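PDB 2EBF: dermonecrotic toxin from Pasteurella multocida, which acts as a dermonecrotic toxin and potent mitogen that induces bone resorption and is associated with progressive atrophic rhinitis in pigs, this chain being its C-terminal region. Local coordinates for residues Ala172-Phe177 with Leu325-Met330; Leu331-Phe336 with Arg515-Leu520; Leu477-Asn482 with Ser504-Ser509; Glu486-Leu491 with Val521-Ile526. All blocks are in the same frame, centred on the assembly; numbering follows the deposited sequence.

Contact 1 joins helix 171-180 to helix 312-333; the others lie within the C2 range. Contacts 1 and 2 use successive turns of helix 312-333, and contacts 3 and 4 different parts of helix 473-490, contact 4 its C-terminal end; segments 515-520 and 521-526 are continuous, tying contact 2 to contact 4. Contacts 1, 3 and 4 are buried, whereas contact 2 is only partly so and includes two bridging waters. The chemistry changes with place: contact 1 is sulfur-rich helix packing, contact 2 a hydrated arginine-threonine junction, contact 3 a lysine buried among backbone carbonyls, and contact 4 largely aliphatic interlocking. Contact 2 touches contact 3, where L520 N lies 2.9 Å from L506 O, a probable hydrogen bond.

Contact 1 (Ala172-Phe177 with Leu325-Met330); sequences ADLIRF and LMENTM
D173 meets M330 through its methylene rather than its charge, CB lying 3.7 Å from M330 CE. The carboxylate serves its own helix instead: R176 NH1 forms a salt bridge with D173 OD1 at 2.8 Å, arriving from above the carboxylate plane with a bent N-H...O angle of 139°. R176 NH2 is also hydrogen-bonded to T553 O, giving the guanidinium a second partner. L174 comes next and reaches across with its branched end. Its CD2 stands 3.8 Å from the backbone N of E327, and its CG lies 3.8 Å from M330 SD. The M330 chain folds at its last torsion, bringing the terminal methyl round to both D173 and L174. F177 closes the row one turn beyond D173. M326 lies over one face of its ring, with CG 4.0 Å from the ring centroid in a CH-pi contact and SD 4.5 Å from the same centroid in a Met-aromatic one. With CG opposite its backbone N and a bend at chi2 of 58°, M326 lays its thioether across this face. Over segments 172-177 and 325-330 the helix directions differ by 131° and the axes approach to 10.7 Å. Helices 171-180 and 312-333 are thus joined by dispersion and sulfur-aromatic contacts between mostly buried side chains, while the ionic pair of D173 stays within one helix.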
loop_
_atom_site.group_PDB
_atom_site.type_symbol
_atom_site.label_atom_id
_atom_site.label_comp_id
_atom_site.label_asym_id
_atom_site.label_seq_id
_atom_site.Cartn_x
_atom_site.Cartn_y
_atom_site.Cartn_z
ATOM N N ALA A 172 -1.557 10.724 4.602
ATOM C CA ALA A 172 -2.815 11.443 4.468
ATOM C C ALA A 172 -3.757 10.727 3.491
ATOM O O ALA A 172 -4.943 10.516 3.775
ATOM C CB ALA A 172 -2.562 12.899 4.012
ATOM N N ASP A 173 -3.223 10.359 2.333
ATOM C CA ASP A 173 -4.034 9.710 1.308
ATOM C C ASP A 173 -4.453 8.291 1.720
ATOM O O ASP A 173 -5.534 7.847 1.359
ATOM C CB ASP A 173 -3.303 9.705 -0.032
ATOM C CG ASP A 173 -3.295 11.064 -0.700
ATOM O OD1 ASP A 173 -4.279 11.832 -0.553
ATOM O OD2 ASP A 173 -2.297 11.367 -1.373
ATOM N N LEU A 174 -3.605 7.586 2.466
ATOM C CA LEU A 174 -3.995 6.254 2.972
ATOM C C LEU A 174 -5.114 6.385 4.021
ATOM O O LEU A 174 -6.009 5.535 4.101
ATOM C CB LEU A 174 -2.793 5.452 3.485
ATOM C CG LEU A 174 -1.932 4.779 2.399
ATOM C CD1 LEU A 174 -0.493 4.546 2.862
ATOM C CD2 LEU A 174 -2.552 3.464 1.907
ATOM N N ILE A 175 -5.083 7.474 4.794
ATOM C CA ILE A 175 -6.197 7.801 5.694
ATOM C C ILE A 175 -7.471 8.082 4.890
ATOM O O ILE A 175 -8.535 7.577 5.235
ATOM C CB ILE A 175 -5.863 8.993 6.638
ATOM C CG1 ILE A 175 -4.838 8.563 7.695
ATOM C CG2 ILE A 175 -7.143 9.574 7.285
ATOM C CD1 ILE A 175 -4.194 9.749 8.470
ATOM N N ARG A 176 -7.363 8.869 3.817
ATOM C CA ARG A 176 -8.535 9.164 2.984
ATOM C C ARG A 176 -9.158 7.882 2.416
ATOM O O ARG A 176 -10.384 7.725 2.423
ATOM C CB ARG A 176 -8.188 10.144 1.860
ATOM C CG ARG A 176 -7.657 11.475 2.354
ATOM C CD ARG A 176 -7.476 12.433 1.193
ATOM N NE ARG A 176 -7.313 13.817 1.626
ATOM C CZ ARG A 176 -6.160 14.480 1.640
ATOM N NH1 ARG A 176 -5.034 13.901 1.240
ATOM N NH2 ARG A 176 -6.145 15.746 2.039
ATOM N N PHE A 177 -8.306 6.974 1.937
ATOM C CA PHE A 177 -8.753 5.648 1.486
ATOM C C PHE A 177 -9.507 4.899 2.587
ATOM O O PHE A 177 -10.596 4.379 2.346
ATOM C CB PHE A 177 -7.559 4.817 0.988
ATOM C CG PHE A 177 -7.873 3.344 0.779
ATOM C CD1 PHE A 177 -8.736 2.939 -0.229
ATOM C CD2 PHE A 177 -7.291 2.378 1.597
ATOM C CE1 PHE A 177 -9.034 1.591 -0.422
ATOM C CE2 PHE A 177 -7.565 1.025 1.409
ATOM C CZ PHE A 177 -8.442 0.631 0.398
ATOM N N LEU A 325 -2.189 -3.181 -0.084
ATOM C CA LEU A 325 -2.307 -3.166 -1.546
ATOM C C LEU A 325 -2.416 -1.751 -2.092
ATOM O O LEU A 325 -1.797 -1.429 -3.107
ATOM C CB LEU A 325 -3.481 -4.026 -2.032
ATOM C CG LEU A 325 -3.311 -5.538 -1.817
ATOM C CD1 LEU A 325 -4.594 -6.284 -2.176
ATOM C CD2 LEU A 325 -2.131 -6.094 -2.611
ATOM N N MET A 326 -3.200 -0.919 -1.410
ATOM C CA MET A 326 -3.339 0.503 -1.767
ATOM C C MET A 326 -2.005 1.234 -1.742
ATOM O O MET A 326 -1.694 2.020 -2.640
ATOM C CB MET A 326 -4.335 1.188 -0.832
ATOM C CG MET A 326 -4.709 2.623 -1.247
ATOM S SD MET A 326 -5.403 2.672 -2.914
ATOM C CE MET A 326 -6.114 4.327 -2.884
ATOM N N GLU A 327 -1.232 1.013 -0.686
ATOM C CA GLU A 327 0.096 1.580 -0.582
ATOM C C GLU A 327 0.958 1.197 -1.795
ATOM O O GLU A 327 1.649 2.045 -2.342
ATOM C CB GLU A 327 0.752 1.124 0.723
ATOM C CG GLU A 327 2.107 1.732 0.984
ATOM C CD GLU A 327 2.723 1.218 2.266
ATOM O OE1 GLU A 327 2.710 -0.009 2.489
ATOM O OE2 GLU A 327 3.225 2.046 3.042
ATOM N N ASN A 328 0.915 -0.076 -2.200
ATOM C CA ASN A 328 1.603 -0.552 -3.411
ATOM C C ASN A 328 1.155 0.175 -4.675
ATOM O O ASN A 328 1.972 0.612 -5.491
ATOM C CB ASN A 328 1.371 -2.056 -3.597
ATOM C CG ASN A 328 2.071 -2.898 -2.556
ATOM O OD1 ASN A 328 1.911 -4.133 -2.530
ATOM N ND2 ASN A 328 2.855 -2.257 -1.692
ATOM N N THR A 329 -0.156 0.295 -4.831
ATOM C CA THR A 329 -0.731 1.022 -5.950
ATOM C C THR A 329 -0.262 2.475 -5.970
ATOM O O THR A 329 0.192 2.973 -6.998
ATOM C CB THR A 329 -2.259 0.888 -5.936
ATOM O OG1 THR A 329 -2.578 -0.454 -6.312
ATOM C CG2 THR A 329 -2.929 1.875 -6.889
ATOM N N MET A 330 -0.320 3.139 -4.821
ATOM C CA MET A 330 0.108 4.536 -4.743
ATOM C C MET A 330 1.583 4.671 -5.109
ATOM O O MET A 330 1.970 5.533 -5.900
ATOM C CB MET A 330 -0.145 5.079 -3.337
ATOM C CG MET A 330 -1.614 5.229 -3.021
ATOM S SD MET A 330 -1.976 5.549 -1.290
ATOM C CE MET A 330 -0.987 7.012 -0.983
#

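Contact 2 (Leu331-Phe336 with Arg515-Leu520); sequences LLTESF and RPMPGL
T333 and R515 make the direct polar link: R515 NH1 donates to T333 OG1 at 3.1 Å, the oxygen lying close to the guanidinium plane and the N-H...O angle being 151°. The same hydroxyl is hydrogen-bonded to the carbonyl of M330, so it is held by two partners, R515 across the contact and M330 O one turn back in its own helix. E334 covers one guanidinium face with its aliphatic part, CG being 3.6 Å from R515 NH1. Its carboxylate does not pair directly with the arginine; a water donates to E334 OE1 at 2.6 Å and accepts from R515 NH2 at 3.1 Å, and S168 OG also binds OE1. A second water donates both to T333 O at 2.6 Å and to P516 O at 2.7 Å. T333 O additionally receives F336 N in a type II beta turn. That turn presents the F336 ring to P518, whose CG sits 3.8 Å from the ring centroid over one face. The junction lies where helix 312-333 ends against strand 516-517, which pairs with strand 510-511; M517 packs on L477 and I484 of helix 473-490, and G519 provides the N-cap position of helix 520-524, whose Y523 ring meets that of F336.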
loop_
_atom_site.group_PDB
_atom_site.type_symbol
_atom_site.label_atom_id
_atom_site.label_comp_id
_atom_site.label_asym_id
_atom_site.label_seq_id
_atom_site.Cartn_x
_atom_site.Cartn_y
_atom_site.Cartn_z
ATOM N N LEU A 331 2.401 3.780 -4.561
ATOM C CA LEU A 331 3.836 3.765 -4.851
ATOM C C LEU A 331 4.102 3.587 -6.343
ATOM O O LEU A 331 4.998 4.221 -6.905
ATOM C CB LEU A 331 4.520 2.639 -4.070
ATOM C CG LEU A 331 6.030 2.482 -4.257
ATOM C CD1 LEU A 331 6.737 3.734 -3.723
ATOM C CD2 LEU A 331 6.527 1.231 -3.554
ATOM N N LEU A 332 3.322 2.715 -6.978
ATOM C CA LEU A 332 3.469 2.446 -8.402
ATOM C C LEU A 332 3.225 3.690 -9.257
ATOM O O LEU A 332 3.752 3.777 -10.360
ATOM C CB LEU A 332 2.530 1.310 -8.826
ATOM C CG LEU A 332 2.494 0.800 -10.270
ATOM C CD1 LEU A 332 3.543 -0.289 -10.524
ATOM C CD2 LEU A 332 1.100 0.263 -10.546
ATOM N N THR A 333 2.438 4.649 -8.759
ATOM C CA THR A 333 2.170 5.868 -9.527
ATOM C C THR A 333 3.278 6.923 -9.397
ATOM O O THR A 333 3.344 7.873 -10.202
ATOM C CB THR A 333 0.844 6.545 -9.112
ATOM O OG1 THR A 333 0.968 7.066 -7.785
ATOM C CG2 THR A 333 -0.332 5.570 -9.183
ATOM N N GLU A 334 4.116 6.784 -8.368
ATOM C CA GLU A 334 5.115 7.802 -8.039
ATOM C C GLU A 334 6.129 8.001 -9.152
ATOM O O GLU A 334 6.756 7.050 -9.620
ATOM C CB GLU A 334 5.844 7.469 -6.731
ATOM C CG GLU A 334 5.039 7.782 -5.495
ATOM C CD GLU A 334 5.789 7.505 -4.193
ATOM O OE1 GLU A 334 5.131 7.590 -3.131
ATOM O OE2 GLU A 334 7.016 7.215 -4.225
ATOM N N SER A 335 6.279 9.254 -9.571
ATOM C CA SER A 335 7.228 9.607 -10.621
ATOM C C SER A 335 7.075 8.729 -11.873
ATOM O O SER A 335 8.072 8.374 -12.518
ATOM C CB SER A 335 8.671 9.551 -10.085
ATOM O OG SER A 335 8.892 10.596 -9.139
ATOM N N PHE A 336 5.842 8.348 -12.212
ATOM C CA PHE A 336 5.644 7.639 -13.475
ATOM C C PHE A 336 5.964 8.634 -14.572
ATOM O O PHE A 336 5.471 9.757 -14.549
ATOM C CB PHE A 336 4.223 7.087 -13.650
ATOM C CG PHE A 336 4.031 6.351 -14.952
ATOM C CD1 PHE A 336 4.413 5.015 -15.070
ATOM C CD2 PHE A 336 3.514 6.998 -16.067
ATOM C CE1 PHE A 336 4.264 4.331 -16.279
ATOM C CE2 PHE A 336 3.354 6.327 -17.285
ATOM C CZ PHE A 336 3.732 4.988 -17.391
ATOM N N ARG A 515 -1.261 12.911 -7.901
ATOM C CA ARG A 515 -0.745 12.778 -9.264
ATOM C C ARG A 515 -1.660 11.833 -10.048
ATOM O O ARG A 515 -2.574 11.254 -9.480
ATOM C CB ARG A 515 0.686 12.232 -9.247
ATOM C CG ARG A 515 0.769 10.751 -8.868
ATOM C CD ARG A 515 2.192 10.286 -8.646
ATOM N NE ARG A 515 2.773 10.918 -7.467
ATOM C CZ ARG A 515 2.590 10.492 -6.219
ATOM N NH1 ARG A 515 1.843 9.414 -5.974
ATOM N NH2 ARG A 515 3.158 11.146 -5.211
ATOM N N PRO A 516 -1.444 11.701 -11.363
ATOM C CA PRO A 516 -2.309 10.772 -12.082
ATOM C C PRO A 516 -2.031 9.303 -11.765
ATOM O O PRO A 516 -0.908 8.931 -11.411
ATOM C CB PRO A 516 -2.007 11.074 -13.563
ATOM C CG PRO A 516 -1.250 12.414 -13.562
ATOM C CD PRO A 516 -0.498 12.393 -12.261
ATOM N N MET A 517 -3.075 8.488 -11.885
ATOM C CA MET A 517 -2.915 7.038 -11.974
ATOM C C MET A 517 -2.899 6.644 -13.461
ATOM O O MET A 517 -3.924 6.737 -14.129
ATOM C CB MET A 517 -4.071 6.340 -11.259
ATOM C CG MET A 517 -4.144 4.838 -11.472
ATOM S SD MET A 517 -2.692 4.045 -10.771
ATOM C CE MET A 517 -3.129 2.325 -10.997
ATOM N N PRO A 518 -1.738 6.214 -13.979
ATOM C CA PRO A 518 -1.661 5.851 -15.393
ATOM C C PRO A 518 -2.533 4.634 -15.648
ATOM O O PRO A 518 -2.823 3.886 -14.713
ATOM C CB PRO A 518 -0.179 5.498 -15.594
ATOM C CG PRO A 518 0.530 6.106 -14.418
ATOM C CD PRO A 518 -0.447 6.028 -13.297
ATOM N N GLY A 519 -2.952 4.444 -16.896
ATOM C CA GLY A 519 -3.807 3.320 -17.237
ATOM C C GLY A 519 -2.995 2.096 -17.600
ATOM O O GLY A 519 -1.759 2.157 -17.672
ATOM N N LEU A 520 -3.678 0.987 -17.856
ATOM C CA LEU A 520 -3.005 -0.266 -18.243
ATOM C C LEU A 520 -2.111 -0.033 -19.443
ATOM O O LEU A 520 -1.030 -0.610 -19.569
ATOM C CB LEU A 520 -4.034 -1.323 -18.647
ATOM C CG LEU A 520 -4.855 -2.101 -17.636
ATOM C CD1 LEU A 520 -6.166 -2.505 -18.294
ATOM C CD2 LEU A 520 -4.091 -3.337 -17.138
HETATM O O HOH W 1 1.713 9.101 -11.887
HETATM O O HOH W 2 4.185 9.971 -2.573
#

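Contact 3 (Leu477-Asn482 with Ser504-Ser509); sequences LYYKGN and SSLLNS
K480 and L506 lie alongside each other, pointing opposite ways: the lysine reaches toward the end of helix 504-507 while the leucine reaches back toward helix 473-490. The K480 chain is fully extended, with CG opposite the backbone N (chi1 179°), and this carries the ammonium to the carbonyls beyond L506. Near its base, K480 CB is 3.8 Å from L506 CD2. Farther out the lysine runs along the backbone of S505 and L506: CE lies 3.5 Å from L506 O, and S505 O is equally close to it. At the tip, NZ donates to N508 O at 2.8 Å, approaching with a C=O...N angle of 147° and tilted 19° from the carbonyl plane. T510 OG1 also binds NZ, and the carbonyls of M517 and P518 add weak bonds, so several oxygens share the charge; their partial negative charges would probably stabilise the buried ammonium. Y479 flanks the same leucine methyl, CE2 standing 4.3 Å from L506 CD2 with the ring turned obliquely to it, and its ring also meets that of F470. N508 is the first residue to leave the short helix, so the lysine binds a carbonyl just past the helix C-terminus. Helix 473-490 connects the parallel strands 456-461 and 498-502, and helix 504-507 follows the latter directly: the contact belongs to a beta-alpha-beta crossover in an alpha/beta domain with a largely parallel sheet.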
loop_
_atom_site.group_PDB
_atom_site.type_symbol
_atom_site.label_atom_id
_atom_site.label_comp_id
_atom_site.label_asym_id
_atom_site.label_seq_id
_atom_site.Cartn_x
_atom_site.Cartn_y
_atom_site.Cartn_z
ATOM N N LEU A 477 -9.306 3.713 -7.558
ATOM C CA LEU A 477 -7.843 3.599 -7.629
ATOM C C LEU A 477 -7.350 2.254 -7.080
ATOM O O LEU A 477 -6.466 1.627 -7.676
ATOM C CB LEU A 477 -7.184 4.753 -6.856
ATOM C CG LEU A 477 -5.662 4.764 -6.720
ATOM C CD1 LEU A 477 -5.021 4.780 -8.080
ATOM C CD2 LEU A 477 -5.192 5.960 -5.913
ATOM N N TYR A 478 -7.906 1.843 -5.938
ATOM C CA TYR A 478 -7.571 0.573 -5.315
ATOM C C TYR A 478 -7.816 -0.568 -6.293
ATOM O O TYR A 478 -6.947 -1.407 -6.507
ATOM C CB TYR A 478 -8.380 0.335 -4.015
ATOM C CG TYR A 478 -8.162 -1.065 -3.444
ATOM C CD1 TYR A 478 -8.991 -2.134 -3.810
ATOM C CD2 TYR A 478 -7.110 -1.322 -2.569
ATOM C CE1 TYR A 478 -8.773 -3.422 -3.300
ATOM C CE2 TYR A 478 -6.892 -2.590 -2.056
ATOM C CZ TYR A 478 -7.722 -3.632 -2.424
ATOM O OH TYR A 478 -7.495 -4.896 -1.910
ATOM N N TYR A 479 -9.011 -0.585 -6.875
ATOM C CA TYR A 479 -9.417 -1.642 -7.795
ATOM C C TYR A 479 -8.553 -1.643 -9.066
ATOM O O TYR A 479 -8.053 -2.684 -9.484
ATOM C CB TYR A 479 -10.908 -1.490 -8.115
ATOM C CG TYR A 479 -11.420 -2.451 -9.150
ATOM C CD1 TYR A 479 -11.558 -3.805 -8.863
ATOM C CD2 TYR A 479 -11.765 -2.004 -10.424
ATOM C CE1 TYR A 479 -12.026 -4.693 -9.819
ATOM C CE2 TYR A 479 -12.236 -2.886 -11.390
ATOM C CZ TYR A 479 -12.360 -4.229 -11.076
ATOM O OH TYR A 479 -12.829 -5.109 -12.031
ATOM N N LYS A 480 -8.363 -0.465 -9.654
ATOM C CA LYS A 480 -7.549 -0.338 -10.862
ATOM C C LYS A 480 -6.101 -0.753 -10.608
ATOM O O LYS A 480 -5.478 -1.412 -11.445
ATOM C CB LYS A 480 -7.592 1.095 -11.377
ATOM C CG LYS A 480 -6.746 1.326 -12.626
ATOM C CD LYS A 480 -6.835 2.777 -13.038
ATOM C CE LYS A 480 -6.183 3.007 -14.381
ATOM N NZ LYS A 480 -6.128 4.468 -14.700
ATOM N N GLY A 481 -5.572 -0.354 -9.453
ATOM C CA GLY A 481 -4.186 -0.634 -9.106
ATOM C C GLY A 481 -3.882 -2.113 -9.067
ATOM O O GLY A 481 -2.834 -2.542 -9.543
ATOM N N ASN A 482 -4.794 -2.898 -8.502
ATOM C CA ASN A 482 -4.597 -4.350 -8.426
ATOM C C ASN A 482 -4.614 -5.036 -9.799
ATOM O O ASN A 482 -3.915 -6.034 -10.027
ATOM C CB ASN A 482 -5.638 -4.982 -7.505
ATOM C CG ASN A 482 -5.443 -4.600 -6.037
ATOM O OD1 ASN A 482 -6.396 -4.647 -5.250
ATOM N ND2 ASN A 482 -4.218 -4.232 -5.662
ATOM N N SER A 504 -13.053 1.264 -19.930
ATOM C CA SER A 504 -12.298 2.483 -20.270
ATOM C C SER A 504 -11.597 3.141 -19.076
ATOM O O SER A 504 -10.501 3.688 -19.215
ATOM C CB SER A 504 -13.184 3.485 -21.011
ATOM O OG SER A 504 -13.359 3.059 -22.360
ATOM N N SER A 505 -12.213 3.046 -17.902
ATOM C CA SER A 505 -11.610 3.522 -16.646
ATOM C C SER A 505 -10.291 2.823 -16.262
ATOM O O SER A 505 -9.538 3.315 -15.408
ATOM C CB SER A 505 -12.615 3.380 -15.506
ATOM O OG SER A 505 -12.895 2.017 -15.242
ATOM N N LEU A 506 -10.014 1.675 -16.873
ATOM C CA LEU A 506 -8.779 0.950 -16.576
ATOM C C LEU A 506 -7.718 1.225 -17.635
ATOM O O LEU A 506 -6.523 1.195 -17.350
ATOM C CB LEU A 506 -9.047 -0.561 -16.469
ATOM C CG LEU A 506 -10.135 -1.013 -15.481
ATOM C CD1 LEU A 506 -10.354 -2.516 -15.582
ATOM C CD2 LEU A 506 -9.798 -0.607 -14.027
ATOM N N LEU A 507 -8.179 1.499 -18.851
ATOM C CA LEU A 507 -7.326 1.610 -20.035
ATOM C C LEU A 507 -6.330 2.754 -19.972
ATOM O O LEU A 507 -5.123 2.529 -20.067
ATOM C CB LEU A 507 -8.196 1.774 -21.286
ATOM C CG LEU A 507 -9.088 0.589 -21.673
ATOM C CD1 LEU A 507 -10.008 0.954 -22.825
ATOM C CD2 LEU A 507 -8.223 -0.585 -22.053
ATOM N N ASN A 508 -6.859 3.974 -19.845
ATOM C CA ASN A 508 -6.071 5.207 -19.805
ATOM C C ASN A 508 -6.020 5.809 -18.401
ATOM O O ASN A 508 -6.447 5.167 -17.435
ATOM C CB ASN A 508 -6.636 6.221 -20.812
ATOM C CG ASN A 508 -6.292 5.858 -22.255
ATOM O OD1 ASN A 508 -5.131 5.582 -22.582
ATOM N ND2 ASN A 508 -7.300 5.857 -23.122
ATOM N N SER A 509 -5.502 7.031 -18.285
ATOM C CA SER A 509 -5.250 7.627 -16.973
ATOM C C SER A 509 -6.527 7.966 -16.235
ATOM O O SER A 509 -7.573 8.181 -16.851
ATOM C CB SER A 509 -4.337 8.856 -17.070
ATOM O OG SER A 509 -3.084 8.510 -17.645
#

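Contact 4 (Glu486-Leu491 with Val521-Ile526); sequences EAIEKL and VQYLKI
L524 is the main bump, its forked end pushed against A487, I488 and L491 around the end of helix 473-490. One prong, CD1, fits between A487 CB at 4.2 Å and L491 CD1 at 4.1 Å. The other prong rests on the backbone, L524 CD2 lying 3.7 Å from A487 O, and touches I488 CD1 at 4.0 Å. A487, with its lone methyl, is the low point beside the larger I488 and L491, and leaves room for the leucine branches. The return bump is I488: its CD1 dips toward the shoulder of Y523 and comes to 3.5 Å from Y523 CB, with the carbonyl oxygen of Y523 close by. Here CG1 sits opposite the carbonyl carbon, and a bend at chi2 of -62° swings the terminal methyl across to the tyrosine. Beyond L524, K525 takes positive phi in a Schellman motif that closes the short helix. The pairing lies over the sheet: A487 rests on I460 of strand 456-461, L491 on V500 and L524 on F498 of strand 498-502, so helices 473-490 and 520-524 both pack against it, with W341 of helix 339-345 touching V521 and Q522.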
loop_
_atom_site.group_PDB
_atom_site.type_symbol
_atom_site.label_atom_id
_atom_site.label_comp_id
_atom_site.label_asym_id
_atom_site.label_seq_id
_atom_site.Cartn_x
_atom_site.Cartn_y
_atom_site.Cartn_z
ATOM N N GLU A 486 -1.328 -6.862 -11.726
ATOM C CA GLU A 486 -1.368 -8.198 -12.341
ATOM C C GLU A 486 -0.922 -8.162 -13.805
ATOM O O GLU A 486 -0.154 -9.025 -14.248
ATOM C CB GLU A 486 -2.759 -8.833 -12.211
ATOM C CG GLU A 486 -2.867 -10.285 -12.734
ATOM C CD GLU A 486 -2.151 -11.314 -11.862
ATOM O OE1 GLU A 486 -1.456 -10.929 -10.891
ATOM O OE2 GLU A 486 -2.269 -12.525 -12.154
ATOM N N ALA A 487 -1.400 -7.165 -14.554
ATOM C CA ALA A 487 -1.027 -7.033 -15.968
ATOM C C ALA A 487 0.475 -6.803 -16.179
ATOM O O ALA A 487 1.062 -7.341 -17.123
ATOM C CB ALA A 487 -1.837 -5.938 -16.645
ATOM N N ILE A 488 1.096 -6.016 -15.306
ATOM C CA ILE A 488 2.543 -5.802 -15.382
ATOM C C ILE A 488 3.295 -7.114 -15.169
ATOM O O ILE A 488 4.231 -7.431 -15.906
ATOM C CB ILE A 488 3.031 -4.758 -14.356
ATOM C CG1 ILE A 488 2.480 -3.357 -14.684
ATOM C CG2 ILE A 488 4.559 -4.723 -14.303
ATOM C CD1 ILE A 488 2.923 -2.813 -16.017
ATOM N N GLU A 489 2.876 -7.875 -14.171
ATOM C CA GLU A 489 3.536 -9.129 -13.846
ATOM C C GLU A 489 3.381 -10.146 -14.968
ATOM O O GLU A 489 4.318 -10.873 -15.283
ATOM C CB GLU A 489 2.995 -9.682 -12.519
ATOM C CG GLU A 489 3.655 -10.962 -11.993
ATOM C CD GLU A 489 5.163 -10.851 -11.786
ATOM O OE1 GLU A 489 5.850 -11.873 -12.011
ATOM O OE2 GLU A 489 5.666 -9.767 -11.399
ATOM N N LYS A 490 2.207 -10.172 -15.592
ATOM C CA LYS A 490 1.840 -11.297 -16.450
ATOM C C LYS A 490 1.892 -11.023 -17.948
ATOM O O LYS A 490 1.977 -11.961 -18.742
ATOM C CB LYS A 490 0.454 -11.822 -16.057
ATOM C CG LYS A 490 0.363 -12.295 -14.612
ATOM C CD LYS A 490 1.287 -13.485 -14.374
ATOM C CE LYS A 490 1.383 -13.860 -12.904
ATOM N NZ LYS A 490 0.204 -14.618 -12.453
ATOM N N LEU A 491 1.850 -9.752 -18.336
ATOM C CA LEU A 491 1.692 -9.404 -19.749
ATOM C C LEU A 491 2.902 -8.801 -20.454
ATOM O O LEU A 491 3.187 -9.185 -21.593
ATOM C CB LEU A 491 0.457 -8.525 -19.973
ATOM C CG LEU A 491 -0.899 -9.175 -19.691
ATOM C CD1 LEU A 491 -2.003 -8.161 -19.930
ATOM C CD2 LEU A 491 -1.122 -10.453 -20.516
ATOM N N VAL A 521 -2.596 0.837 -20.322
ATOM C CA VAL A 521 -2.040 1.059 -21.634
ATOM C C VAL A 521 -0.731 1.848 -21.519
ATOM O O VAL A 521 0.255 1.547 -22.204
ATOM C CB VAL A 521 -3.176 1.689 -22.481
ATOM C CG1 VAL A 521 -2.817 2.962 -23.192
ATOM C CG2 VAL A 521 -3.849 0.647 -23.320
ATOM N N GLN A 522 -0.707 2.820 -20.607
ATOM C CA GLN A 522 0.539 3.531 -20.295
ATOM C C GLN A 522 1.573 2.615 -19.661
ATOM O O GLN A 522 2.731 2.600 -20.081
ATOM C CB GLN A 522 0.271 4.746 -19.412
ATOM C CG GLN A 522 -0.396 5.877 -20.157
ATOM C CD GLN A 522 -1.859 5.619 -20.433
ATOM O OE1 GLN A 522 -2.579 5.106 -19.578
ATOM N NE2 GLN A 522 -2.316 6.000 -21.623
ATOM N N TYR A 523 1.168 1.853 -18.649
ATOM C CA TYR A 523 2.100 0.923 -18.022
ATOM C C TYR A 523 2.605 -0.138 -18.984
ATOM O O TYR A 523 3.769 -0.508 -18.917
ATOM C CB TYR A 523 1.496 0.269 -16.784
ATOM C CG TYR A 523 1.521 1.139 -15.549
ATOM C CD1 TYR A 523 2.715 1.369 -14.849
ATOM C CD2 TYR A 523 0.351 1.707 -15.061
ATOM C CE1 TYR A 523 2.737 2.164 -13.700
ATOM C CE2 TYR A 523 0.362 2.498 -13.905
ATOM C CZ TYR A 523 1.553 2.720 -13.234
ATOM O OH TYR A 523 1.557 3.505 -12.096
ATOM N N LEU A 524 1.745 -0.610 -19.890
ATOM C CA LEU A 524 2.125 -1.694 -20.810
ATOM C C LEU A 524 2.749 -1.197 -22.120
ATOM O O LEU A 524 3.175 -2.002 -22.956
ATOM C CB LEU A 524 0.935 -2.626 -21.093
ATOM C CG LEU A 524 0.380 -3.452 -19.918
ATOM C CD1 LEU A 524 -0.864 -4.237 -20.355
ATOM C CD2 LEU A 524 1.445 -4.414 -19.331
ATOM N N LYS A 525 2.811 0.122 -22.289
ATOM C CA LYS A 525 3.445 0.736 -23.463
ATOM C C LYS A 525 2.712 0.369 -24.767
ATOM O O LYS A 525 3.342 0.095 -25.790
ATOM C CB LYS A 525 4.932 0.353 -23.573
ATOM C CG LYS A 525 5.790 0.556 -22.307
ATOM C CD LYS A 525 6.075 -0.747 -21.552
ATOM C CE LYS A 525 6.981 -1.686 -22.335
ATOM N NZ LYS A 525 7.183 -2.996 -21.635
ATOM N N ILE A 526 1.385 0.356 -24.718
ATOM C CA ILE A 526 0.559 0.001 -25.882
ATOM C C ILE A 526 -0.524 1.061 -26.086
ATOM O O ILE A 526 -0.720 1.892 -25.212
ATOM C CB ILE A 526 -0.075 -1.407 -25.722
ATOM C CG1 ILE A 526 -0.979 -1.465 -24.473
ATOM C CG2 ILE A 526 1.037 -2.473 -25.704
ATOM C CD1 ILE A 526 -1.705 -2.798 -24.273
#